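Local atomic coordinates of serine--tRNA ligase, cytoplasmic (Candida albicans, PDB entry 3QO8), a protein that catalyses the attachment of serine to tRNA(Ser) in two steps, activating serine with ATP to seryl-AMP and then passing it to the acceptor end of the tRNA. Residues A[176-181]-A[407-412]; A[120-125]-A[341-346]; A[216-221]-A[247-252]. All blocks are in the same frame, centred on the assembly; numbering follows the deposited sequence. Where two conformers were deposited one is given.

Interaction 1 (A[176-181]-A[407-412]); sequences RGYFLR and ATERTI. With SSA (5'-O-(N-(L-seryl)-sulfamoyl)adenosine), chain B.
Residues 176-181 and 407-412 stay well apart in their backbones: the closest alpha carbons, Leu180 CA and Glu409 CA, are 9.6 Å apart, so side chains span the gap between strand 179-181 and the first turn of helix 408-419. Glu409 carries the contact. A bend at chi2 (84°) turns its carboxylate aside, toward Tyr178 and Leu180. Tyr178 reaches in with the phenol end: its OH is 3.2 Å from Glu409 OE2 and 3.5 Å from Glu409 CG. Ring and carboxylate planes are steeply turned, 68° apart. Leu180 adds a methyl contact, with CD1 3.9 Å from Glu409 OE2. The stronger polar bonds lie elsewhere. Tyr178 OH is hydrogen-bonded to Ala297 O, and Glu409 OE1 to Glu299 N. On the ligand side of the same helix start, Ala407 CB lies 3.4 Å from C1' of the seryl-adenylate analogue. Arg410 turns one guanidinium face to C2' of the ligand ribose, offset toward the rim, and Arg410 NH2 is 3.6 Å from C4 of the adenine. This is consistent with the strand-helix motif 3 of class II synthetases and its nucleotide-binding arginine. Leu180 and Arg181 also pair with a strand of the second subunit. The buried carboxylate of Glu409 is thus met by a backbone N-H, and the helix start probably helps to stabilise a negative charge on it.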
# COMPACT_ATOMS: atom_id res chain seq x y z
N ARG A 176 8.37 -12.81 -5.68
CA ARG A 176 8.99 -11.56 -5.23
C ARG A 176 8.46 -11.05 -3.88
O ARG A 176 8.92 -10.01 -3.40
CB ARG A 176 8.88 -10.45 -6.28
CG ARG A 176 9.33 -10.87 -7.68
CD ARG A 176 9.33 -9.68 -8.61
NE ARG A 176 9.64 -10.03 -10.00
CZ ARG A 176 10.87 -10.11 -10.49
NH1 ARG A 176 11.05 -10.42 -11.78
NH2 ARG A 176 11.92 -9.89 -9.71
N GLY A 177 7.53 -11.77 -3.26
CA GLY A 177 6.99 -11.33 -1.98
C GLY A 177 8.04 -11.38 -0.88
O GLY A 177 8.88 -12.26 -0.90
N TYR A 178 7.98 -10.47 0.08
CA TYR A 178 8.96 -10.47 1.17
C TYR A 178 8.44 -9.79 2.42
O TYR A 178 7.58 -8.91 2.35
CB TYR A 178 10.25 -9.76 0.75
CG TYR A 178 10.07 -8.28 0.44
CD1 TYR A 178 10.39 -7.30 1.37
CD2 TYR A 178 9.56 -7.88 -0.79
CE1 TYR A 178 10.22 -5.95 1.08
CE2 TYR A 178 9.39 -6.53 -1.09
CZ TYR A 178 9.72 -5.58 -0.15
OH TYR A 178 9.55 -4.24 -0.46
N PHE A 179 8.98 -10.22 3.56
CA PHE A 179 8.89 -9.46 4.81
C PHE A 179 10.27 -8.86 5.02
O PHE A 179 11.26 -9.49 4.68
CB PHE A 179 8.64 -10.39 5.99
CG PHE A 179 7.27 -11.00 6.03
CD1 PHE A 179 6.35 -10.60 7.00
CD2 PHE A 179 6.91 -12.01 5.14
CE1 PHE A 179 5.09 -11.18 7.07
CE2 PHE A 179 5.65 -12.58 5.19
CZ PHE A 179 4.73 -12.17 6.16
N LEU A 180 10.34 -7.66 5.61
CA LEU A 180 11.61 -7.18 6.14
C LEU A 180 11.66 -7.53 7.62
O LEU A 180 10.61 -7.54 8.27
CB LEU A 180 11.75 -5.66 5.95
CG LEU A 180 11.79 -5.21 4.49
CD1 LEU A 180 11.83 -3.69 4.44
CD2 LEU A 180 13.00 -5.80 3.75
N ARG A 181 12.85 -7.81 8.15
CA ARG A 181 12.98 -8.25 9.55
C ARG A 181 14.11 -7.51 10.25
O ARG A 181 15.14 -7.24 9.63
CB ARG A 181 13.35 -9.74 9.63
CG ARG A 181 12.28 -10.73 9.30
CD ARG A 181 12.86 -12.15 9.30
NE ARG A 181 13.64 -12.41 10.52
CZ ARG A 181 13.16 -12.97 11.63
NH1 ARG A 181 11.88 -13.35 11.71
NH2 ARG A 181 13.97 -13.16 12.66
N ALA A 407 14.88 4.93 -3.95
CA ALA A 407 14.01 3.77 -3.87
C ALA A 407 14.65 2.90 -2.80
O ALA A 407 15.75 2.37 -2.99
CB ALA A 407 13.97 3.05 -5.20
N THR A 408 14.01 2.78 -1.65
CA THR A 408 14.76 2.38 -0.46
C THR A 408 15.22 0.91 -0.45
O THR A 408 16.36 0.62 -0.07
CB THR A 408 13.99 2.74 0.85
OG1 THR A 408 12.74 2.05 0.86
CG2 THR A 408 13.71 4.26 0.92
N GLU A 409 14.35 -0.01 -0.83
CA GLU A 409 14.75 -1.42 -0.83
C GLU A 409 15.92 -1.63 -1.81
O GLU A 409 16.88 -2.33 -1.49
CB GLU A 409 13.58 -2.34 -1.19
CG GLU A 409 12.64 -2.67 0.03
CD GLU A 409 11.56 -1.61 0.29
OE1 GLU A 409 11.51 -0.61 -0.44
OE2 GLU A 409 10.77 -1.78 1.25
N ARG A 410 15.86 -1.02 -2.99
CA ARG A 410 16.96 -1.18 -3.95
C ARG A 410 18.23 -0.48 -3.47
O ARG A 410 19.35 -0.98 -3.65
CB ARG A 410 16.59 -0.72 -5.37
CG ARG A 410 17.70 -1.04 -6.38
CD ARG A 410 17.32 -0.70 -7.83
NE ARG A 410 16.25 -1.56 -8.30
CZ ARG A 410 15.82 -1.58 -9.55
NH1 ARG A 410 16.40 -0.81 -10.47
NH2 ARG A 410 14.82 -2.40 -9.89
N THR A 411 18.07 0.68 -2.83
CA THR A 411 19.20 1.36 -2.23
C THR A 411 19.83 0.50 -1.13
O THR A 411 21.04 0.47 -0.98
CB THR A 411 18.82 2.74 -1.68
OG1 THR A 411 18.47 3.58 -2.78
CG2 THR A 411 19.98 3.38 -0.93
N ILE A 412 19.01 -0.20 -0.35
CA ILE A 412 19.54 -1.13 0.63
C ILE A 412 20.41 -2.18 -0.05
O ILE A 412 21.50 -2.51 0.43
CB ILE A 412 18.43 -1.83 1.44
CG1 ILE A 412 17.82 -0.84 2.46
CG2 ILE A 412 19.01 -3.08 2.15
CD1 ILE A 412 16.53 -1.35 3.16
N10 SSA B . 8.96 8.87 -10.64
CA SSA B . 10.13 8.39 -11.36
CB SSA B . 11.41 8.86 -10.66
OG SSA B . 11.57 8.17 -9.41
C9 SSA B . 10.12 6.89 -11.45
O9 SSA B . 9.27 6.22 -10.87
N8 SSA B . 11.08 6.34 -12.19
S1 SSA B . 11.42 4.77 -12.16
O1S SSA B . 10.40 3.97 -12.77
O2S SSA B . 12.66 4.57 -12.82
O5' SSA B . 11.61 4.32 -10.70
C5' SSA B . 12.50 5.00 -9.83
C4' SSA B . 13.38 3.98 -9.11
O4' SSA B . 12.63 3.04 -8.33
C3' SSA B . 14.20 3.11 -10.03
O3' SSA B . 15.34 3.85 -10.51
C2' SSA B . 14.56 1.96 -9.10
O2' SSA B . 15.64 2.34 -8.23
C1' SSA B . 13.31 1.79 -8.25
N9 SSA B . 12.45 0.72 -8.80
C8 SSA B . 11.76 0.75 -9.95
N7 SSA B . 11.12 -0.43 -10.10
C5 SSA B . 11.41 -1.18 -9.02
C6 SSA B . 11.03 -2.45 -8.62
N6 SSA B . 10.21 -3.17 -9.41
N1 SSA B . 11.50 -2.94 -7.45
C2 SSA B . 12.32 -2.21 -6.68
N3 SSA B . 12.69 -0.98 -7.04
C4 SSA B . 12.25 -0.45 -8.21

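Interaction 2 (A[120-125]-A[341-346]); sequences QDEENN and SGELNN. With MG (magnesium ion), chain E.
Gln120, Gly342 and Glu343 make most of this surface contact between two loops. Gln120 bends at chi2 (-64°), which folds its amide back over Gly342: Gln120 OE1 lies 3.5 Å from Gly342 CA. Water 1 bridges the same pair, 2.6 Å from Gln120 OE1 and 2.9 Å from Gly342 O. Glu343 points at the other loop and reaches it in two ways. Its OE2 is linked through water 2 to the backbone O of Gln120. Glu343 OE1 lies 2.7 Å from Glu122 OE2; the two side chains cross at about a right angle, and their carboxylate planes are 61° apart. Glu122 CG and Glu343 CG also touch, at 3.7 Å. Further along 341-346, a magnesium ion is bound by Leu344 O at 2.3 Å and by four waters. Two of these waters are held by Ser341 O and Asn346 OD1. It is not the magnesium bound by Glu366 and Ser369. The loops lead into strand 126-131 and out of strand 334-338, which pair antiparallel. Chemically the join is mostly acceptor against acceptor. Waters 1 and 2 can donate between them, though each has more acceptors in reach than protons. Two carboxylates this close would be expected to raise each other's affinity for a proton.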
# COMPACT_ATOMS: atom_id res chain seq x y z
N GLN A 120 18.35 3.77 -30.34
CA GLN A 120 17.46 2.81 -29.70
C GLN A 120 18.25 1.88 -28.80
O GLN A 120 17.69 0.99 -28.17
CB GLN A 120 16.71 2.01 -30.76
CG GLN A 120 16.03 2.86 -31.81
CD GLN A 120 14.94 3.75 -31.23
OE1 GLN A 120 14.05 3.28 -30.51
NE2 GLN A 120 15.00 5.03 -31.55
N ASP A 121 19.56 2.09 -28.73
CA ASP A 121 20.46 1.17 -28.05
C ASP A 121 21.13 1.84 -26.85
O ASP A 121 21.95 2.75 -27.02
CB ASP A 121 21.52 0.66 -29.03
CG ASP A 121 22.40 -0.43 -28.45
OD1 ASP A 121 22.33 -0.69 -27.23
OD2 ASP A 121 23.18 -1.02 -29.23
N GLU A 122 20.79 1.37 -25.65
CA GLU A 122 21.34 1.90 -24.41
C GLU A 122 22.86 1.88 -24.36
O GLU A 122 23.47 2.59 -23.57
CB GLU A 122 20.81 1.13 -23.20
CG GLU A 122 19.34 1.35 -22.90
CD GLU A 122 18.89 0.53 -21.71
OE1 GLU A 122 19.76 0.06 -20.94
OE2 GLU A 122 17.66 0.35 -21.55
N GLU A 123 23.47 1.04 -25.20
CA GLU A 123 24.92 1.03 -25.32
C GLU A 123 25.42 2.43 -25.62
O GLU A 123 26.57 2.77 -25.33
CB GLU A 123 25.38 0.07 -26.43
CG GLU A 123 25.23 -1.40 -26.08
CD GLU A 123 26.21 -1.84 -25.01
OE1 GLU A 123 25.78 -2.51 -24.04
OE2 GLU A 123 27.42 -1.53 -25.13
N ASN A 124 24.53 3.25 -26.18
CA ASN A 124 24.88 4.61 -26.60
C ASN A 124 24.48 5.69 -25.60
O ASN A 124 24.58 6.88 -25.92
CB ASN A 124 24.29 4.91 -27.98
CG ASN A 124 24.91 4.05 -29.07
OD1 ASN A 124 24.23 3.31 -29.77
ND2 ASN A 124 26.23 4.15 -29.21
N ASN A 125 24.00 5.28 -24.43
CA ASN A 125 23.76 6.21 -23.33
C ASN A 125 24.99 7.08 -23.15
O ASN A 125 26.11 6.59 -23.23
CB ASN A 125 23.51 5.48 -22.01
CG ASN A 125 22.13 4.85 -21.94
OD1 ASN A 125 21.27 5.10 -22.79
ND2 ASN A 125 21.91 4.03 -20.92
N SER A 341 17.37 8.43 -26.76
CA SER A 341 16.01 8.83 -27.13
C SER A 341 15.02 7.67 -27.16
O SER A 341 13.86 7.83 -26.79
CB SER A 341 16.00 9.55 -28.48
OG SER A 341 16.65 8.76 -29.47
N GLY A 342 15.48 6.50 -27.59
CA GLY A 342 14.60 5.36 -27.78
C GLY A 342 14.12 4.71 -26.50
O GLY A 342 13.26 3.84 -26.53
N GLU A 343 14.67 5.15 -25.37
CA GLU A 343 14.33 4.62 -24.06
C GLU A 343 13.61 5.64 -23.16
O GLU A 343 13.45 5.41 -21.96
CB GLU A 343 15.60 4.14 -23.36
CG GLU A 343 16.25 2.96 -24.03
CD GLU A 343 15.51 1.67 -23.74
OE1 GLU A 343 15.36 1.34 -22.55
OE2 GLU A 343 15.07 1.00 -24.70
N LEU A 344 13.21 6.77 -23.72
CA LEU A 344 12.45 7.76 -22.95
C LEU A 344 10.97 7.43 -22.97
O LEU A 344 10.43 7.09 -24.02
CB LEU A 344 12.65 9.17 -23.54
CG LEU A 344 14.06 9.73 -23.56
CD1 LEU A 344 14.08 11.12 -24.19
CD2 LEU A 344 14.64 9.75 -22.15
N ASN A 345 10.31 7.52 -21.82
CA ASN A 345 8.85 7.44 -21.80
C ASN A 345 8.25 8.69 -22.43
O ASN A 345 8.96 9.68 -22.62
CB ASN A 345 8.31 7.18 -20.37
CG ASN A 345 8.38 8.42 -19.47
OD1 ASN A 345 8.40 9.55 -19.94
ND2 ASN A 345 8.40 8.19 -18.16
N ASN A 346 6.95 8.66 -22.75
CA ASN A 346 6.30 9.75 -23.47
C ASN A 346 6.48 11.13 -22.83
O ASN A 346 6.61 12.13 -23.52
CB ASN A 346 4.80 9.50 -23.63
CG ASN A 346 4.48 8.33 -24.53
OD1 ASN A 346 5.35 7.80 -25.21
ND2 ASN A 346 3.21 7.92 -24.54
MG MG E . 9.42 5.67 -25.57
O HOH W 1 13.05 1.83 -28.58
O HOH W 2 15.12 1.40 -27.19
O HOH W 3 11.25 6.73 -26.91
O HOH W 4 7.81 7.43 -26.46
O HOH W 5 7.67 4.53 -24.10
O HOH W 6 8.45 4.12 -27.18

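Interaction 3 (A[216-221]-A[247-252]); sequences EVMAKT and SEQPIS. With SSA (5'-O-(N-(L-seryl)-sulfamoyl)adenosine), chain B.
Thr221 and Ser252 meet hydroxyl to hydroxyl because of their first torsions. Thr221 OG1 stands trans to its own backbone N (chi1 -169°), while Ser252 OG is turned back between its backbone N and carbonyl carbon (chi1 73°). Thr221 OG1 donates to Ser252 OG at 2.8 Å. Ser252 OG in turn donates to Gln249 O, also at 2.8 Å, one turn back in helix 248-252. The result is a short chain of two hydrogen bonds with a fixed direction, from threonine to serine to backbone carbonyl. The methyl of Thr221 packs beside it, with CG2 3.7 Å from Gln249 O. Met218 comes in on the amide of Gln249. Its chain bends at chi2 and chi3, which sets Met218 SD 3.7 Å from Gln249 CD and Met218 CE 3.5 Å from Gln249 OE1. The polar partner of that OE1 is Ala245 N, which helps to hold the amide. Glu248 joins the contact through solvent: water 7 donates to Thr221 O and to Glu248 OE2. Glu248 was modelled in two conformers. In one of them Glu248 OE1 accepts from N10 of the seryl-adenylate analogue at 2.8 Å, and OE2 is also bonded to Gln377 NE2; these bonds may not be kept in the other. On another side of the helix, Pro250 packs on Phe179 of the second subunit. Thr246, Ser247 and Glu248 match the Thr-X-Glu motif that probably binds serine, as in other seryl-tRNA synthetases. The contact therefore backs the serine end of the active site, where the amino group of the ligand is recognised.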
# COMPACT_ATOMS: atom_id res chain seq x y z
N GLU A 216 -9.70 8.17 -13.63
CA GLU A 216 -9.70 9.35 -14.49
C GLU A 216 -8.49 10.25 -14.24
O GLU A 216 -7.94 10.84 -15.17
CB GLU A 216 -11.00 10.13 -14.33
CG GLU A 216 -12.27 9.28 -14.37
CD GLU A 216 -12.68 8.76 -12.99
OE1 GLU A 216 -13.90 8.54 -12.78
OE2 GLU A 216 -11.80 8.57 -12.13
N VAL A 217 -8.07 10.37 -12.98
CA VAL A 217 -6.90 11.17 -12.67
C VAL A 217 -5.61 10.46 -13.09
O VAL A 217 -4.70 11.07 -13.65
CB VAL A 217 -6.82 11.53 -11.16
CG1 VAL A 217 -5.80 12.63 -10.93
CG2 VAL A 217 -8.18 11.97 -10.64
N MET A 218 -5.54 9.16 -12.83
CA MET A 218 -4.35 8.39 -13.20
C MET A 218 -4.13 8.49 -14.71
O MET A 218 -3.01 8.68 -15.19
CB MET A 218 -4.48 6.93 -12.75
CG MET A 218 -3.31 6.04 -13.17
SD MET A 218 -1.72 6.49 -12.42
CE MET A 218 -1.89 5.64 -10.84
N ALA A 219 -5.22 8.39 -15.45
CA ALA A 219 -5.16 8.42 -16.91
C ALA A 219 -4.57 9.74 -17.43
O ALA A 219 -4.06 9.79 -18.54
CB ALA A 219 -6.55 8.18 -17.50
N LYS A 220 -4.61 10.79 -16.62
CA LYS A 220 -4.05 12.07 -17.06
C LYS A 220 -2.54 12.18 -16.85
O LYS A 220 -1.90 13.10 -17.36
CB LYS A 220 -4.77 13.25 -16.40
CG LYS A 220 -6.24 13.41 -16.80
CD LYS A 220 -6.74 14.80 -16.44
CE LYS A 220 -8.25 14.95 -16.61
NZ LYS A 220 -8.96 14.82 -15.30
N THR A 221 -1.96 11.26 -16.10
CA THR A 221 -0.54 11.37 -15.84
C THR A 221 0.29 10.14 -16.24
O THR A 221 1.50 10.25 -16.43
CB THR A 221 -0.26 11.80 -14.39
OG1 THR A 221 1.13 12.14 -14.24
CG2 THR A 221 -0.67 10.71 -13.40
N SER A 247 5.13 7.87 -6.36
CA SER A 247 4.45 9.06 -5.85
C SER A 247 4.40 10.19 -6.88
O SER A 247 3.63 11.15 -6.72
CB SER A 247 5.05 9.54 -4.51
OG SER A 247 6.42 9.91 -4.64
N GLU A 248 5.21 10.07 -7.92
CA GLU A 248 5.17 11.00 -9.05
C GLU A 248 3.74 11.16 -9.55
O GLU A 248 3.29 12.25 -9.86
CB GLU A 248 6.05 10.48 -10.20
CG GLU A 248 6.06 11.38 -11.43
CD GLU A 248 6.47 10.65 -12.72
OE1 GLU A 248 7.27 9.68 -12.67
OE2 GLU A 248 5.97 11.06 -13.79
N GLN A 249 3.02 10.04 -9.62
CA GLN A 249 1.68 10.04 -10.18
C GLN A 249 0.69 10.92 -9.39
O GLN A 249 0.15 11.88 -9.94
CB GLN A 249 1.19 8.61 -10.39
CG GLN A 249 1.86 7.98 -11.62
CD GLN A 249 1.91 6.45 -11.57
OE1 GLN A 249 1.63 5.83 -10.55
NE2 GLN A 249 2.26 5.85 -12.70
N PRO A 250 0.47 10.62 -8.10
CA PRO A 250 -0.49 11.48 -7.38
C PRO A 250 0.04 12.90 -7.12
O PRO A 250 -0.72 13.86 -7.14
CB PRO A 250 -0.74 10.72 -6.05
CG PRO A 250 0.49 9.84 -5.85
CD PRO A 250 0.94 9.48 -7.29
N ILE A 251 1.34 13.04 -6.91
CA ILE A 251 1.90 14.35 -6.64
C ILE A 251 1.84 15.24 -7.89
O ILE A 251 1.66 16.45 -7.80
CB ILE A 251 3.33 14.25 -6.04
CG1 ILE A 251 3.27 13.54 -4.69
CG2 ILE A 251 3.96 15.65 -5.94
CD1 ILE A 251 4.63 13.31 -3.98
N SER A 252 1.99 14.64 -9.07
CA SER A 252 1.87 15.43 -10.29
C SER A 252 0.45 16.00 -10.41
O SER A 252 0.25 17.09 -10.94
CB SER A 252 2.23 14.61 -11.55
OG SER A 252 1.21 13.67 -11.86
N10 SSA B . 8.96 8.87 -10.64
CA SSA B . 10.13 8.39 -11.36
CB SSA B . 11.41 8.86 -10.66
OG SSA B . 11.57 8.17 -9.41
C9 SSA B . 10.12 6.89 -11.45
O9 SSA B . 9.27 6.22 -10.87
N8 SSA B . 11.08 6.34 -12.19
S1 SSA B . 11.42 4.77 -12.16
O1S SSA B . 10.40 3.97 -12.77
O2S SSA B . 12.66 4.57 -12.82
O5' SSA B . 11.61 4.32 -10.70
C5' SSA B . 12.50 5.00 -9.83
C4' SSA B . 13.38 3.98 -9.11
O4' SSA B . 12.63 3.04 -8.33
C3' SSA B . 14.20 3.11 -10.03
O3' SSA B . 15.34 3.85 -10.51
C2' SSA B . 14.56 1.96 -9.10
O2' SSA B . 15.64 2.34 -8.23
C1' SSA B . 13.31 1.79 -8.25
N9 SSA B . 12.45 0.72 -8.80
C8 SSA B . 11.76 0.75 -9.95
N7 SSA B . 11.12 -0.43 -10.10
C5 SSA B . 11.41 -1.18 -9.02
C6 SSA B . 11.03 -2.45 -8.62
N6 SSA B . 10.21 -3.17 -9.41
N1 SSA B . 11.50 -2.94 -7.45
C2 SSA B . 12.32 -2.21 -6.68
N3 SSA B . 12.69 -0.98 -7.04
C4 SSA B . 12.25 -0.45 -8.21
O HOH W 7 3.10 10.19 -14.17

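How the interactions relate
Along the chain the segments come in the order 120-125, 176-181, 216-221, 247-252, 341-346 and 407-412. Interactions 1 and 2 cross, and interaction 3 is nested inside both. The centres of interactions 1 and 2 are about 28 Å apart, and each lies about 24 Å from that of interaction 3. All lie around the large mixed sheet of the catalytic core: strand 297-307 pairs with 406-407 and packs against helix 248-252, and strands 126-131 and 334-338 adjoin interaction 2. Interactions 1 and 3 approach the same ligand at its adenosine and seryl ends. Both meet the dimer interface (Phe179 of one subunit on Pro250 of the other), so the active site borders the subunit contact.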